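Local coordinates for secretion activator protein, hypothetical (Brucella abortus bv. 1 str. 9-941, PDB 7DNP), which probably cleaves peptidoglycan as a muramidase of the glycoside hydrolase 108 family, acting as an autolysin in the type IV secretion system, at residues Ala30-Glu44 against Val53-Glu67. Sequence-based numbering, arbitrary orientation.
Sequences ATNMGITLATLSAWE and VKALTKTKATDIYRE. With H9U ((2R)-2-[[(2S)-2-[[(2R)-2-[(2R,3S,4R,5R,6S)-5-acetamido-3-[(2S,3R,4R,5S,6R)-3-acetamido-6-(hydroxymethyl)-4,5-bis(oxidanyl)oxan-2-yl]oxy-2-(hydroxymethyl)-6-oxidanyl-oxan-4-yl]oxypropanoyl]amino]propanoyl]amino]pentanedioic acid), chain B.
Y65 OH donates to M33 O in the turn between strands 31-32 and 35-36 over 2.6 Å, in the carbonyl plane and on a lone pair, with the oxygen at the edge of the phenol ring. From the same turn N32 ND2 reaches across to V53 O of helix 50-54, donating at 3.0 Å and an N-H...O angle of 157°; the acceptor lies in the amide plane and also takes the backbone N-H of L56. Further out, K60 NZ forms a salt bridge with E44 OE2, coming from above the carboxylate plane; a bend in each side chain brings the charges together.

Apolar contacts account for much of the rest. I35 CD1 lies over one face of the Y65 ring, 3.8 Å from its centroid, while I35 CB meets L56 CD2. M33, bent at chi3 (-76°), turns its CE to A61 CB at 3.8 Å and lays SD against K58 CA. V53 splits its branches, CG1 against N32 N and I35 O, CG2 against L37 and L40.

This beta-hairpin, closed by a type I' turn from N32 to I35, followed by packed helices, belongs to the lysozyme-like fold of the GH108 domain, and the hairpin and the helices after it contribute T31, G34, I35, T36, T39 and Y65 to the pocket that holds the muropeptide H9U. G34 O accepts from H9U O08, T36 N and T39 OG1 donate to H9U O12, and Y65 CE1 touches H9U C41. Y69 OH bonds both T39 OG1 and the ligand.

Helices 37-44 and 58-67 cross at 86°, their axes 11.1 Å apart. W43 is the knob, held among K60, D63, I64 and E67: I64 CG1 sits over one indole face, 3.9 Å from the centroid of the six-membered ring, and E67 CB meets the edge.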
ATOM      1  N   ALA A  30       2.838 -11.207  13.886  1.00 34.28           N
ATOM      2  CA  ALA A  30       3.551 -11.974  12.874  1.00 28.04           C
ATOM      3  C   ALA A  30       2.916 -11.814  11.498  1.00 23.68           C
ATOM      4  O   ALA A  30       1.699 -11.653  11.357  1.00 23.23           O
ATOM      5  CB  ALA A  30       3.594 -13.452  13.262  1.00 25.42           C
ATOM      6  N   THR A  31       3.764 -11.861  10.472  1.00 23.02           N
ATOM      7  CA  THR A  31       3.344 -11.711   9.089  1.00 20.82           C
ATOM      8  C   THR A  31       3.959 -12.812   8.234  1.00 21.68           C
ATOM      9  O   THR A  31       5.015 -13.364   8.555  1.00 24.68           O
ATOM     10  CB  THR A  31       3.755 -10.350   8.510  1.00 24.74           C
ATOM     11  OG1 THR A  31       5.184 -10.264   8.478  1.00 23.19           O
ATOM     12  CG2 THR A  31       3.199  -9.205   9.350  1.00 22.16           C
ATOM     13  N   ASN A  32       3.281 -13.120   7.129  1.00 18.48           N
ATOM     14  CA  ASN A  32       3.811 -13.998   6.093  1.00 21.66           C
ATOM     15  C   ASN A  32       3.617 -13.309   4.752  1.00 19.87           C
ATOM     16  O   ASN A  32       2.485 -12.994   4.373  1.00 15.23           O
ATOM     17  CB  ASN A  32       3.123 -15.365   6.104  1.00 20.32           C
ATOM     18  CG  ASN A  32       3.920 -16.421   5.357  1.00 20.40           C
ATOM     19  OD1 ASN A  32       4.826 -16.100   4.588  1.00 19.08           O
ATOM     20  ND2 ASN A  32       3.593 -17.689   5.590  1.00 22.22           N
ATOM     21  N   MET A  33       4.723 -13.073   4.041  1.00 17.64           N
ATOM     22  CA  MET A  33       4.705 -12.309   2.795  1.00 19.58           C
ATOM     23  C   MET A  33       4.039 -10.950   2.993  1.00 20.84           C
ATOM     24  O   MET A  33       3.380 -10.421   2.093  1.00 19.90           O
ATOM     25  CB  MET A  33       4.022 -13.099   1.676  1.00 16.70           C
ATOM     26  CG  MET A  33       4.657 -14.454   1.428  1.00 16.19           C
ATOM     27  SD  MET A  33       3.578 -15.587   0.550  1.00 22.36           S
ATOM     28  CE  MET A  33       2.450 -16.059   1.866  1.00 16.73           C
ATOM     29  N   GLY A  34       4.201 -10.382   4.188  1.00 21.24           N
ATOM     30  CA  GLY A  34       3.631  -9.097   4.522  1.00 17.79           C
ATOM     31  C   GLY A  34       2.214  -9.136   5.055  1.00 18.16           C
ATOM     32  O   GLY A  34       1.719  -8.103   5.522  1.00 20.75           O
ATOM     33  N   ILE A  35       1.550 -10.286   5.013  1.00 20.39           N
ATOM     34  CA  ILE A  35       0.158 -10.403   5.438  1.00 19.63           C
ATOM     35  C   ILE A  35       0.109 -10.603   6.948  1.00 18.72           C
ATOM     36  O   ILE A  35       0.702 -11.551   7.476  1.00 20.06           O
ATOM     37  CB  ILE A  35      -0.544 -11.556   4.706  1.00 18.86           C
ATOM     38  CG1 ILE A  35      -0.430 -11.370   3.192  1.00 20.02           C
ATOM     39  CG2 ILE A  35      -2.002 -11.654   5.135  1.00 18.51           C
ATOM     40  CD1 ILE A  35      -1.279 -10.243   2.660  1.00 19.63           C
ATOM     41  N   THR A  36      -0.611  -9.723   7.646  1.00 19.09           N
ATOM     42  CA  THR A  36      -0.717  -9.816   9.094  1.00 16.26           C
ATOM     43  C   THR A  36      -1.849 -10.755   9.494  1.00 19.59           C
ATOM     44  O   THR A  36      -2.665 -11.185   8.671  1.00 18.51           O
ATOM     45  CB  THR A  36      -0.965  -8.448   9.728  1.00 20.88           C
ATOM     46  OG1 THR A  36      -2.311  -8.033   9.457  1.00 16.83           O
ATOM     47  CG2 THR A  36       0.013  -7.415   9.187  1.00 19.73           C
ATOM     48  N   LEU A  37      -1.902 -11.050  10.795  1.00 15.46           N
ATOM     49  CA  LEU A  37      -2.916 -11.964  11.306  1.00 21.69           C
ATOM     50  C   LEU A  37      -4.313 -11.370  11.170  1.00 18.87           C
ATOM     51  O   LEU A  37      -5.263 -12.080  10.817  1.00 18.69           O
ATOM     52  CB  LEU A  37      -2.612 -12.313  12.761  1.00 20.69           C
ATOM     53  CG  LEU A  37      -3.478 -13.392  13.403  1.00 18.06           C
ATOM     54  CD1 LEU A  37      -2.618 -14.295  14.273  1.00 22.75           C
ATOM     55  CD2 LEU A  37      -4.598 -12.769  14.217  1.00 22.24           C
ATOM     56  N   ALA A  38      -4.456 -10.072  11.447  1.00 20.83           N
ATOM     57  CA  ALA A  38      -5.765  -9.432  11.356  1.00 14.50           C
ATOM     58  C   ALA A  38      -6.264  -9.416   9.920  1.00 15.77           C
ATOM     59  O   ALA A  38      -7.463  -9.572   9.665  1.00 17.77           O
ATOM     60  CB  ALA A  38      -5.694  -8.010  11.910  1.00 17.03           C
ATOM     61  N   THR A  39      -5.354  -9.238   8.967  1.00 15.19           N
ATOM     62  CA  THR A  39      -5.757  -9.230   7.565  1.00 16.95           C
ATOM     63  C   THR A  39      -6.186 -10.619   7.110  1.00 15.96           C
ATOM     64  O   THR A  39      -7.179 -10.760   6.391  1.00 17.45           O
ATOM     65  CB  THR A  39      -4.617  -8.685   6.706  1.00 18.61           C
ATOM     66  OG1 THR A  39      -4.420  -7.301   7.018  1.00 19.08           O
ATOM     67  CG2 THR A  39      -4.931  -8.822   5.215  1.00 17.56           C
ATOM     68  N   LEU A  40      -5.465 -11.662   7.536  1.00 14.91           N
ATOM     69  CA  LEU A  40      -5.894 -13.017   7.202  1.00 15.65           C
ATOM     70  C   LEU A  40      -7.209 -13.350   7.895  1.00 15.08           C
ATOM     71  O   LEU A  40      -8.054 -14.058   7.338  1.00 15.27           O
ATOM     72  CB  LEU A  40      -4.814 -14.028   7.591  1.00 16.46           C
ATOM     73  CG  LEU A  40      -5.082 -15.484   7.189  1.00 16.23           C
ATOM     74  CD1 LEU A  40      -5.419 -15.586   5.703  1.00 17.44           C
ATOM     75  CD2 LEU A  40      -3.882 -16.362   7.519  1.00 16.81           C
ATOM     76  N   SER A  41      -7.397 -12.848   9.115  1.00 12.90           N
ATOM     77  CA  SER A  41      -8.667 -13.047   9.807  1.00 16.60           C
ATOM     78  C   SER A  41      -9.824 -12.428   9.024  1.00 15.58           C
ATOM     79  O   SER A  41     -10.893 -13.041   8.884  1.00 17.27           O
ATOM     80  CB  SER A  41      -8.583 -12.459  11.216  1.00 14.87           C
ATOM     81  OG  SER A  41      -7.746 -13.258  12.028  1.00 18.35           O
ATOM     82  N   ALA A  42      -9.617 -11.221   8.486  1.00 15.81           N
ATOM     83  CA  ALA A  42     -10.639 -10.573   7.672  1.00 15.56           C
ATOM     84  C   ALA A  42     -10.957 -11.388   6.426  1.00 17.28           C
ATOM     85  O   ALA A  42     -12.109 -11.424   5.974  1.00 19.72           O
ATOM     86  CB  ALA A  42     -10.183  -9.169   7.290  1.00 17.27           C
ATOM     87  N   TRP A  43      -9.947 -12.035   5.842  1.00 16.48           N
ATOM     88  CA  TRP A  43     -10.185 -12.859   4.663  1.00 14.82           C
ATOM     89  C   TRP A  43     -10.958 -14.122   5.022  1.00 19.77           C
ATOM     90  O   TRP A  43     -11.904 -14.498   4.317  1.00 17.66           O
ATOM     91  CB  TRP A  43      -8.857 -13.219   3.998  1.00 14.18           C
ATOM     92  CG  TRP A  43      -9.009 -13.869   2.660  1.00 18.24           C
ATOM     93  CD1 TRP A  43      -9.002 -15.211   2.390  1.00 21.19           C
ATOM     94  CD2 TRP A  43      -9.200 -13.210   1.406  1.00 18.67           C
ATOM     95  NE1 TRP A  43      -9.170 -15.423   1.044  1.00 20.10           N
ATOM     96  CE2 TRP A  43      -9.293 -14.210   0.418  1.00 21.49           C
ATOM     97  CE3 TRP A  43      -9.298 -11.868   1.021  1.00 17.44           C
ATOM     98  CZ2 TRP A  43      -9.479 -13.912  -0.930  1.00 22.19           C
ATOM     99  CZ3 TRP A  43      -9.476 -11.576  -0.314  1.00 20.95           C
ATOM    100  CH2 TRP A  43      -9.565 -12.592  -1.274  1.00 19.77           C
ATOM    101  N   GLU A  44     -10.578 -14.781   6.120  1.00 19.32           N
ATOM    102  CA  GLU A  44     -11.173 -16.053   6.514  1.00 18.72           C
ATOM    103  C   GLU A  44     -12.510 -15.909   7.234  1.00 17.68           C
ATOM    104  O   GLU A  44     -13.208 -16.913   7.407  1.00 20.70           O
ATOM    105  CB  GLU A  44     -10.203 -16.833   7.409  1.00 17.58           C
ATOM    106  CG  GLU A  44      -8.947 -17.312   6.694  1.00 21.05           C
ATOM    107  CD  GLU A  44      -9.261 -18.292   5.576  1.00 27.43           C
ATOM    108  OE1 GLU A  44      -9.756 -19.404   5.871  1.00 24.65           O
ATOM    109  OE2 GLU A  44      -9.028 -17.943   4.398  1.00 26.38           O
ATOM    110  N   VAL A  53      -1.279 -18.124   9.805  1.00 19.87           N
ATOM    111  CA  VAL A  53      -0.460 -17.136   9.108  1.00 20.42           C
ATOM    112  C   VAL A  53       0.822 -17.780   8.598  1.00 18.95           C
ATOM    113  O   VAL A  53       1.240 -17.554   7.455  1.00 17.63           O
ATOM    114  CB  VAL A  53      -0.170 -15.939  10.031  1.00 17.53           C
ATOM    115  CG1 VAL A  53       0.820 -14.983   9.376  1.00 21.71           C
ATOM    116  CG2 VAL A  53      -1.464 -15.221  10.371  1.00 19.37           C
ATOM    117  N   LYS A  54       1.453 -18.613   9.429  1.00 19.70           N
ATOM    118  CA  LYS A  54       2.678 -19.295   9.026  1.00 20.45           C
ATOM    119  C   LYS A  54       2.452 -20.222   7.833  1.00 20.09           C
ATOM    120  O   LYS A  54       3.347 -20.378   6.994  1.00 18.09           O
ATOM    121  CB  LYS A  54       3.245 -20.071  10.217  1.00 21.15           C
ATOM    122  CG  LYS A  54       4.659 -20.573  10.034  1.00 24.28           C
ATOM    123  CD  LYS A  54       5.266 -20.986  11.369  1.00 27.86           C
ATOM    124  CE  LYS A  54       6.765 -21.223  11.253  1.00 28.43           C
ATOM    125  NZ  LYS A  54       7.076 -22.598  10.764  1.00 40.83           N
ATOM    126  N   ALA A  55       1.270 -20.829   7.724  1.00 16.01           N
ATOM    127  CA  ALA A  55       0.975 -21.728   6.615  1.00 17.69           C
ATOM    128  C   ALA A  55       0.396 -21.022   5.391  1.00 17.58           C
ATOM    129  O   ALA A  55       0.126 -21.690   4.390  1.00 16.48           O
ATOM    130  CB  ALA A  55       0.010 -22.832   7.068  1.00 20.79           C
ATOM    131  N   LEU A  56       0.201 -19.703   5.440  1.00 17.49           N
ATOM    132  CA  LEU A  56      -0.393 -18.971   4.324  1.00 16.72           C
ATOM    133  C   LEU A  56       0.323 -19.273   3.012  1.00 18.90           C
ATOM    134  O   LEU A  56       1.555 -19.258   2.945  1.00 20.36           O
ATOM    135  CB  LEU A  56      -0.346 -17.468   4.604  1.00 16.60           C
ATOM    136  CG  LEU A  56      -1.029 -16.558   3.576  1.00 17.10           C
ATOM    137  CD1 LEU A  56      -2.499 -16.904   3.449  1.00 15.80           C
ATOM    138  CD2 LEU A  56      -0.861 -15.094   3.958  1.00 15.54           C
ATOM    139  N   THR A  57      -0.459 -19.549   1.970  1.00 18.57           N
ATOM    140  CA  THR A  57       0.071 -19.799   0.638  1.00 18.54           C
ATOM    141  C   THR A  57       0.256 -18.484  -0.114  1.00 20.82           C
ATOM    142  O   THR A  57      -0.400 -17.481   0.169  1.00 16.85           O
ATOM    143  CB  THR A  57      -0.853 -20.716  -0.174  1.00 21.59           C
ATOM    144  OG1 THR A  57      -2.032 -19.992  -0.566  1.00 18.62           O
ATOM    145  CG2 THR A  57      -1.256 -21.952   0.627  1.00 23.05           C
ATOM    146  N   LYS A  58       1.161 -18.508  -1.096  1.00 21.15           N
ATOM    147  CA  LYS A  58       1.366 -17.326  -1.925  1.00 21.41           C
ATOM    148  C   LYS A  58       0.136 -17.016  -2.773  1.00 19.76           C
ATOM    149  O   LYS A  58      -0.155 -15.845  -3.029  1.00 19.70           O
ATOM    150  CB  LYS A  58       2.600 -17.509  -2.812  1.00 24.91           C
ATOM    151  CG  LYS A  58       3.019 -16.256  -3.566  1.00 24.68           C
ATOM    152  CD  LYS A  58       4.354 -16.449  -4.286  1.00 28.05           C
ATOM    153  CE  LYS A  58       4.840 -15.144  -4.902  1.00 27.26           C
ATOM    154  NZ  LYS A  58       6.013 -15.341  -5.804  1.00 26.20           N
ATOM    155  N   THR A  59      -0.603 -18.043  -3.201  1.00 19.34           N
ATOM    156  CA  THR A  59      -1.825 -17.806  -3.962  1.00 19.63           C
ATOM    157  C   THR A  59      -2.841 -17.022  -3.143  1.00 18.66           C
ATOM    158  O   THR A  59      -3.439 -16.058  -3.633  1.00 18.70           O
ATOM    159  CB  THR A  59      -2.431 -19.131  -4.428  1.00 27.73           C
ATOM    160  OG1 THR A  59      -1.578 -19.725  -5.408  1.00 28.24           O
ATOM    161  CG2 THR A  59      -3.813 -18.902  -5.048  1.00 25.50           C
ATOM    162  N   LYS A  60      -3.053 -17.419  -1.884  1.00 18.80           N
ATOM    163  CA  LYS A  60      -4.008 -16.686  -1.060  1.00 18.40           C
ATOM    164  C   LYS A  60      -3.493 -15.290  -0.737  1.00 18.23           C
ATOM    165  O   LYS A  60      -4.266 -14.326  -0.738  1.00 16.57           O
ATOM    166  CB  LYS A  60      -4.323 -17.454   0.223  1.00 18.49           C
ATOM    167  CG  LYS A  60      -5.471 -16.827   1.017  1.00 21.55           C
ATOM    168  CD  LYS A  60      -5.771 -17.585   2.296  1.00 22.05           C
ATOM    169  CE  LYS A  60      -6.716 -18.743   2.051  1.00 24.33           C
ATOM    170  NZ  LYS A  60      -7.175 -19.322   3.344  1.00 26.15           N
ATOM    171  N   ALA A  61      -2.192 -15.159  -0.454  1.00 17.47           N
ATOM    172  CA  ALA A  61      -1.617 -13.832  -0.243  1.00 18.67           C
ATOM    173  C   ALA A  61      -1.833 -12.942  -1.459  1.00 15.26           C
ATOM    174  O   ALA A  61      -2.162 -11.758  -1.323  1.00 15.72           O
ATOM    175  CB  ALA A  61      -0.126 -13.945   0.079  1.00 18.66           C
ATOM    176  N   THR A  62      -1.676 -13.504  -2.660  1.00 16.54           N
ATOM    177  CA  THR A  62      -1.891 -12.720  -3.872  1.00 20.06           C
ATOM    178  C   THR A  62      -3.350 -12.302  -4.012  1.00 15.50           C
ATOM    179  O   THR A  62      -3.637 -11.162  -4.395  1.00 17.66           O
ATOM    180  CB  THR A  62      -1.426 -13.508  -5.100  1.00 18.43           C
ATOM    181  OG1 THR A  62      -0.053 -13.885  -4.933  1.00 18.53           O
ATOM    182  CG2 THR A  62      -1.555 -12.666  -6.362  1.00 17.56           C
ATOM    183  N   ASP A  63      -4.290 -13.200  -3.703  1.00 15.95           N
ATOM    184  CA  ASP A  63      -5.699 -12.815  -3.755  1.00 18.13           C
ATOM    185  C   ASP A  63      -6.001 -11.714  -2.748  1.00 16.19           C
ATOM    186  O   ASP A  63      -6.791 -10.804  -3.024  1.00 18.61           O
ATOM    187  CB  ASP A  63      -6.602 -14.020  -3.492  1.00 16.21           C
ATOM    188  CG  ASP A  63      -6.459 -15.107  -4.539  1.00 21.77           C
ATOM    189  OD1 ASP A  63      -6.151 -14.794  -5.707  1.00 20.57           O
ATOM    190  OD2 ASP A  63      -6.666 -16.286  -4.185  1.00 22.40           O
ATOM    191  N   ILE A  64      -5.383 -11.786  -1.568  1.00 15.77           N
ATOM    192  CA  ILE A  64      -5.602 -10.771  -0.545  1.00 16.61           C
ATOM    193  C   ILE A  64      -5.066  -9.424  -1.005  1.00 15.43           C
ATOM    194  O   ILE A  64      -5.735  -8.395  -0.860  1.00 17.45           O
ATOM    195  CB  ILE A  64      -4.961 -11.206   0.783  1.00 15.87           C
ATOM    196  CG1 ILE A  64      -5.745 -12.380   1.386  1.00 16.23           C
ATOM    197  CG2 ILE A  64      -4.877 -10.024   1.742  1.00 15.62           C
ATOM    198  CD1 ILE A  64      -5.015 -13.083   2.510  1.00 19.48           C
ATOM    199  N   TYR A  65      -3.851  -9.406  -1.556  1.00 16.30           N
ATOM    200  CA  TYR A  65      -3.284  -8.162  -2.061  1.00 16.38           C
ATOM    201  C   TYR A  65      -4.108  -7.608  -3.221  1.00 16.41           C
ATOM    202  O   TYR A  65      -4.286  -6.390  -3.333  1.00 15.17           O
ATOM    203  CB  TYR A  65      -1.832  -8.381  -2.488  1.00 15.39           C
ATOM    204  CG  TYR A  65      -0.842  -8.350  -1.338  1.00 16.73           C
ATOM    205  CD1 TYR A  65      -0.834  -7.302  -0.425  1.00 18.91           C
ATOM    206  CD2 TYR A  65       0.078  -9.376  -1.164  1.00 18.06           C
ATOM    207  CE1 TYR A  65       0.069  -7.275   0.625  1.00 19.95           C
ATOM    208  CE2 TYR A  65       0.983  -9.358  -0.116  1.00 17.42           C
ATOM    209  CZ  TYR A  65       0.975  -8.309   0.772  1.00 18.77           C
ATOM    210  OH  TYR A  65       1.880  -8.300   1.810  1.00 19.96           O
ATOM    211  N   ARG A  66      -4.617  -8.486  -4.092  1.00 15.42           N
ATOM    212  CA  ARG A  66      -5.392  -8.025  -5.245  1.00 16.27           C
ATOM    213  C   ARG A  66      -6.740  -7.451  -4.813  1.00 18.68           C
ATOM    214  O   ARG A  66      -7.092  -6.324  -5.179  1.00 17.45           O
ATOM    215  CB  ARG A  66      -5.589  -9.171  -6.242  1.00 16.70           C
ATOM    216  CG  ARG A  66      -6.073  -8.738  -7.639  1.00 17.27           C
ATOM    217  CD  ARG A  66      -6.514  -9.935  -8.495  1.00 18.44           C
ATOM    218  NE  ARG A  66      -7.570 -10.701  -7.834  1.00 22.88           N
ATOM    219  CZ  ARG A  66      -7.404 -11.912  -7.310  1.00 22.49           C
ATOM    220  NH1 ARG A  66      -6.223 -12.514  -7.377  1.00 16.12           N
ATOM    221  NH2 ARG A  66      -8.421 -12.521  -6.714  1.00 19.46           N
ATOM    222  N   GLU A  67      -7.504  -8.212  -4.024  1.00 17.61           N
ATOM    223  CA  GLU A  67      -8.868  -7.819  -3.677  1.00 20.80           C
ATOM    224  C   GLU A  67      -8.914  -6.777  -2.566  1.00 22.95           C
ATOM    225  O   GLU A  67      -9.739  -5.855  -2.610  1.00 19.89           O
ATOM    226  CB  GLU A  67      -9.677  -9.043  -3.246  1.00 22.04           C
ATOM    227  CG  GLU A  67      -9.885 -10.079  -4.334  1.00 23.39           C
ATOM    228  CD  GLU A  67     -10.618  -9.515  -5.529  1.00 29.90           C
ATOM    229  OE1 GLU A  67     -11.451  -8.599  -5.338  1.00 28.88           O
ATOM    230  OE2 GLU A  67     -10.359  -9.986  -6.659  1.00 29.52           O
TER
HETATM  231  C22 H9U B 201       2.019  -3.901   8.062  1.00 24.08           C
HETATM  232  C24 H9U B 201       4.095  -3.306   9.219  1.00 27.61           C
HETATM  233  C26 H9U B 201       2.814  -4.933   7.237  1.00 25.47           C
HETATM  234  C28 H9U B 201       4.844  -4.425   8.477  1.00 27.33           C
HETATM  235  C23 H9U B 201       2.657  -3.615   9.369  1.00 28.19           C
HETATM  236  C25 H9U B 201      -0.311  -3.529   7.907  1.00 25.00           C
HETATM  237  C27 H9U B 201      -1.495  -4.282   7.252  1.00 21.55           C
HETATM  238  C29 H9U B 201      -2.628  -3.363   6.993  1.00 23.07           C
HETATM  239  C30 H9U B 201      -3.023  -2.604   8.194  1.00 24.46           C
HETATM  240  C31 H9U B 201      -1.815  -1.822   8.732  1.00 26.32           C
HETATM  241  C32 H9U B 201       1.945  -2.247  11.320  1.00 29.84           C
HETATM  242  C33 H9U B 201       2.318  -4.958   5.825  1.00 25.61           C
HETATM  243  C34 H9U B 201      -2.199  -0.991   9.919  1.00 26.74           C
HETATM  244  C35 H9U B 201       5.564  -1.921  10.753  1.00 33.66           C
HETATM  245  C36 H9U B 201       2.034  -0.738  11.517  1.00 30.57           C
HETATM  246  C37 H9U B 201      -1.164  -6.238   5.540  1.00 23.21           C
HETATM  247  C38 H9U B 201       0.682  -2.798  11.961  1.00 29.52           C
HETATM  248  C39 H9U B 201       2.126   1.566  10.482  1.00 29.49           C
HETATM  249  C40 H9U B 201       6.277  -1.709  12.084  1.00 28.95           C
HETATM  250  C41 H9U B 201      -0.660  -6.628   4.151  1.00 19.27           C
HETATM  251  C42 H9U B 201       0.698   2.062  10.680  1.00 31.70           C
HETATM  252  C43 H9U B 201      -1.215   2.552  12.287  1.00 34.90           C
HETATM  253  C44 H9U B 201       2.698   2.186   9.221  1.00 24.95           C
HETATM  254  C45 H9U B 201      -2.124   1.337  12.411  1.00 40.71           C
HETATM  255  C46 H9U B 201      -1.273   3.319  13.600  1.00 36.18           C
HETATM  256  C47 H9U B 201      -2.408   4.343  13.594  1.00 40.97           C
HETATM  257  C48 H9U B 201      -2.438   5.150  14.889  1.00 46.13           C
HETATM  258  N18 H9U B 201       4.785  -3.115  10.531  1.00 28.43           N
HETATM  259  N19 H9U B 201      -1.051  -4.840   5.935  1.00 20.83           N
HETATM  260  N20 H9U B 201       2.046   0.123  10.329  1.00 29.43           N
HETATM  261  N21 H9U B 201       0.148   2.100  12.040  1.00 33.11           N
HETATM  262  O01 H9U B 201       0.685  -4.410   8.294  1.00 27.42           O
HETATM  263  O02 H9U B 201       4.253  -4.655   7.162  1.00 27.02           O
HETATM  264  O03 H9U B 201      -0.746  -2.759   9.084  1.00 26.00           O
HETATM  265  O04 H9U B 201       1.933  -2.442   9.921  1.00 29.58           O
HETATM  266  O05 H9U B 201       4.761  -5.585   9.201  1.00 35.44           O
HETATM  267  O06 H9U B 201      -3.793  -4.113   6.475  1.00 21.28           O
HETATM  268  O07 H9U B 201      -4.074  -1.677   7.863  1.00 20.72           O
HETATM  269  O08 H9U B 201       3.165  -5.821   5.113  1.00 25.30           O
HETATM  270  O09 H9U B 201      -2.663  -1.828  10.941  1.00 31.15           O
HETATM  271  O10 H9U B 201       5.652  -1.099   9.901  1.00 31.54           O
HETATM  272  O11 H9U B 201       2.102  -0.270  12.602  1.00 31.52           O
HETATM  273  O12 H9U B 201      -1.635  -7.065   6.255  1.00 19.17           O
HETATM  274  O13 H9U B 201       0.057   2.392   9.736  1.00 31.67           O
HETATM  275  O14 H9U B 201      -3.310   1.398  11.988  1.00 45.81           O
HETATM  276  O15 H9U B 201      -1.687   0.278  12.936  1.00 33.19           O
HETATM  277  O16 H9U B 201      -1.572   4.932  15.780  1.00 44.39           O
HETATM  278  O17 H9U B 201      -3.329   6.026  15.060  1.00 50.66           O